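Local structure of phytanoyl-CoA dioxygenase (Streptomyces malaysiense, 6ZYL) at residues S242-E247 with Q287-Q292. The protein catalyses the beta-hydroxylation of thioholgamide as a non-heme monooxygenase, probably using iron and 2-oxoglutarate like other members of the phytanoyl-CoA dioxygenase family. Numbering follows the deposited sequence.
Sequences SPTAGE and QKRINQ
Arg289 reaches out of its helix into the curve of residues 243-247, where its guanidinium is gripped at one edge by a backbone carbonyl and covered on one face by a proline. Arg289 NE gives the main bond, 2.7 Å to Ala245 O with an N-H...O angle of 155°, and the acceptor lies close to the guanidinium plane. Arg289 NH2 adds a weak, more bent bond to Ala245 O at 3.1 Å. Over the centre of the group sits Pro243 CB, 3.5 Å from Arg289 CZ, while Arg289 CD packs 3.3 Å from Glu247 O. Bends at chi2 (-148°) and chi3 (59°) turn the end of the chain so that NE and NH2 both face Ala245 O. The backbones come nearest at Gly246, whose CA is 6.1 Å from Arg289 CA; a side chain there would point at the Arg289 chain.

The contact fastens helix 273-295 to the turn between strand 242-243 and strand 249-254 of the large sheet, consistent with one sheet of the double-stranded beta-helix (jelly-roll) fold of 2-oxoglutarate-dependent dioxygenases. Strand 242-243 pairs with strand 136-137; NH2 also bonds to Gly135 O, just before that strand, and NH1 forms a salt bridge with Asp248, directly after Glu247. A leucine in place of Arg289 would probably leave Ala245 O without its side-chain donors from the helix and Pro243 CB without the flat group it packs over, and cost Asp248 the salt bridge with NH1.

A water is a further donor to Ala245 O and links it to Arg289 O. Beyond the buried arginine, the exposed flank is looser: Ala245 offers its carbonyl rather than its methyl, and Glu247 starts out pointing away from residues 287-292, its OE2 forming a salt bridge with Arg285, one turn before Arg289 in the helix.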
loop_
_atom_site.group_PDB
_atom_site.type_symbol
_atom_site.label_atom_id
_atom_site.label_comp_id
_atom_site.label_asym_id
_atom_site.label_seq_id
_atom_site.Cartn_x
_atom_site.Cartn_y
_atom_site.Cartn_z
ATOM N N SER A 242 0.258 -6.952 -15.494
ATOM C CA SER A 242 0.164 -8.400 -15.535
ATOM C C SER A 242 1.200 -9.017 -14.602
ATOM O O SER A 242 2.295 -8.473 -14.440
ATOM C CB SER A 242 0.380 -8.932 -16.959
ATOM O OG SER A 242 1.717 -8.742 -17.380
ATOM N N PRO A 243 0.868 -10.142 -13.971
ATOM C CA PRO A 243 1.872 -10.826 -13.142
ATOM C C PRO A 243 2.991 -11.402 -13.995
ATOM O O PRO A 243 2.757 -11.968 -15.066
ATOM C CB PRO A 243 1.072 -11.933 -12.441
ATOM C CG PRO A 243 -0.149 -12.135 -13.285
ATOM C CD PRO A 243 -0.448 -10.808 -13.933
ATOM N N THR A 244 4.225 -11.240 -13.510
ATOM C CA THR A 244 5.373 -11.799 -14.215
ATOM C C THR A 244 5.242 -13.310 -14.357
ATOM O O THR A 244 5.641 -13.886 -15.375
ATOM C CB THR A 244 6.663 -11.449 -13.475
ATOM O OG1 THR A 244 6.542 -11.843 -12.101
ATOM C CG2 THR A 244 6.938 -9.956 -13.550
ATOM N N ALA A 245 4.685 -13.966 -13.343
ATOM C CA ALA A 245 4.490 -15.406 -13.371
ATOM C C ALA A 245 3.493 -15.774 -12.284
ATOM O O ALA A 245 3.425 -15.123 -11.236
ATOM C CB ALA A 245 5.808 -16.161 -13.163
ATOM N N GLY A 246 2.713 -16.813 -12.551
ATOM C CA GLY A 246 1.833 -17.380 -11.554
ATOM C C GLY A 246 0.439 -16.773 -11.567
ATOM O O GLY A 246 0.210 -15.660 -12.035
ATOM N N GLU A 247 -0.501 -17.544 -11.031
ATOM C CA GLU A 247 -1.877 -17.095 -10.879
ATOM C C GLU A 247 -1.959 -15.975 -9.847
ATOM O O GLU A 247 -1.323 -16.033 -8.792
ATOM C CB GLU A 247 -2.739 -18.288 -10.467
ATOM C CG GLU A 247 -4.176 -18.003 -10.134
ATOM C CD GLU A 247 -4.860 -19.230 -9.551
ATOM O OE1 GLU A 247 -5.130 -20.184 -10.314
ATOM O OE2 GLU A 247 -5.111 -19.247 -8.326
ATOM N N GLN A 287 0.946 -15.254 -1.727
ATOM C CA GLN A 287 2.208 -15.634 -1.101
ATOM C C GLN A 287 2.963 -16.659 -1.937
ATOM O O GLN A 287 4.199 -16.679 -1.917
ATOM C CB GLN A 287 1.952 -16.162 0.310
ATOM C CG GLN A 287 1.406 -15.101 1.267
ATOM C CD GLN A 287 2.183 -13.790 1.215
ATOM O OE1 GLN A 287 1.673 -12.768 0.751
ATOM N NE2 GLN A 287 3.424 -13.817 1.683
ATOM N N LYS A 288 2.252 -17.509 -2.682
ATOM C CA LYS A 288 2.929 -18.362 -3.652
ATOM C C LYS A 288 3.700 -17.518 -4.658
ATOM O O LYS A 288 4.854 -17.822 -4.984
ATOM C CB LYS A 288 1.921 -19.255 -4.372
ATOM C CG LYS A 288 1.472 -20.476 -3.585
ATOM C CD LYS A 288 0.350 -21.204 -4.319
ATOM C CE LYS A 288 -0.111 -22.438 -3.564
ATOM N NZ LYS A 288 -1.333 -23.037 -4.172
ATOM N N ARG A 289 3.074 -16.447 -5.156
ATOM C CA ARG A 289 3.752 -15.537 -6.071
ATOM C C ARG A 289 4.960 -14.892 -5.403
ATOM O O ARG A 289 6.069 -14.901 -5.952
ATOM C CB ARG A 289 2.779 -14.457 -6.552
ATOM C CG ARG A 289 1.614 -14.949 -7.396
ATOM C CD ARG A 289 1.211 -13.887 -8.435
ATOM N NE ARG A 289 2.338 -13.573 -9.307
ATOM C CZ ARG A 289 2.849 -12.359 -9.478
ATOM N NH1 ARG A 289 2.319 -11.310 -8.861
ATOM N NH2 ARG A 289 3.892 -12.195 -10.279
ATOM N N ILE A 290 4.761 -14.316 -4.215
ATOM C CA ILE A 290 5.855 -13.651 -3.511
ATOM C C ILE A 290 7.000 -14.626 -3.274
ATOM O O ILE A 290 8.166 -14.322 -3.549
ATOM C CB ILE A 290 5.355 -13.049 -2.185
ATOM C CG1 ILE A 290 4.216 -12.055 -2.426
ATOM C CG2 ILE A 290 6.510 -12.387 -1.438
ATOM C CD1 ILE A 290 4.560 -10.919 -3.364
ATOM N N ASN A 291 6.683 -15.811 -2.741
ATOM C CA ASN A 291 7.706 -16.831 -2.529
ATOM C C ASN A 291 8.501 -17.072 -3.804
ATOM O O ASN A 291 9.718 -17.288 -3.760
ATOM C CB ASN A 291 7.062 -18.137 -2.060
ATOM C CG ASN A 291 6.557 -18.065 -0.635
ATOM O OD1 ASN A 291 6.940 -17.180 0.128
ATOM N ND2 ASN A 291 5.689 -19.004 -0.267
ATOM N N GLN A 292 7.827 -17.009 -4.954
ATOM C CA GLN A 292 8.467 -17.337 -6.223
ATOM C C GLN A 292 9.409 -16.225 -6.666
ATOM O O GLN A 292 10.545 -16.487 -7.079
ATOM C CB GLN A 292 7.394 -17.598 -7.285
ATOM C CG GLN A 292 7.839 -18.465 -8.444
ATOM C CD GLN A 292 7.887 -19.934 -8.090
ATOM O OE1 GLN A 292 8.930 -20.579 -8.214
ATOM N NE2 GLN A 292 6.756 -20.477 -7.656
HETATM O O HOH W 1 5.726 -14.810 -9.071
#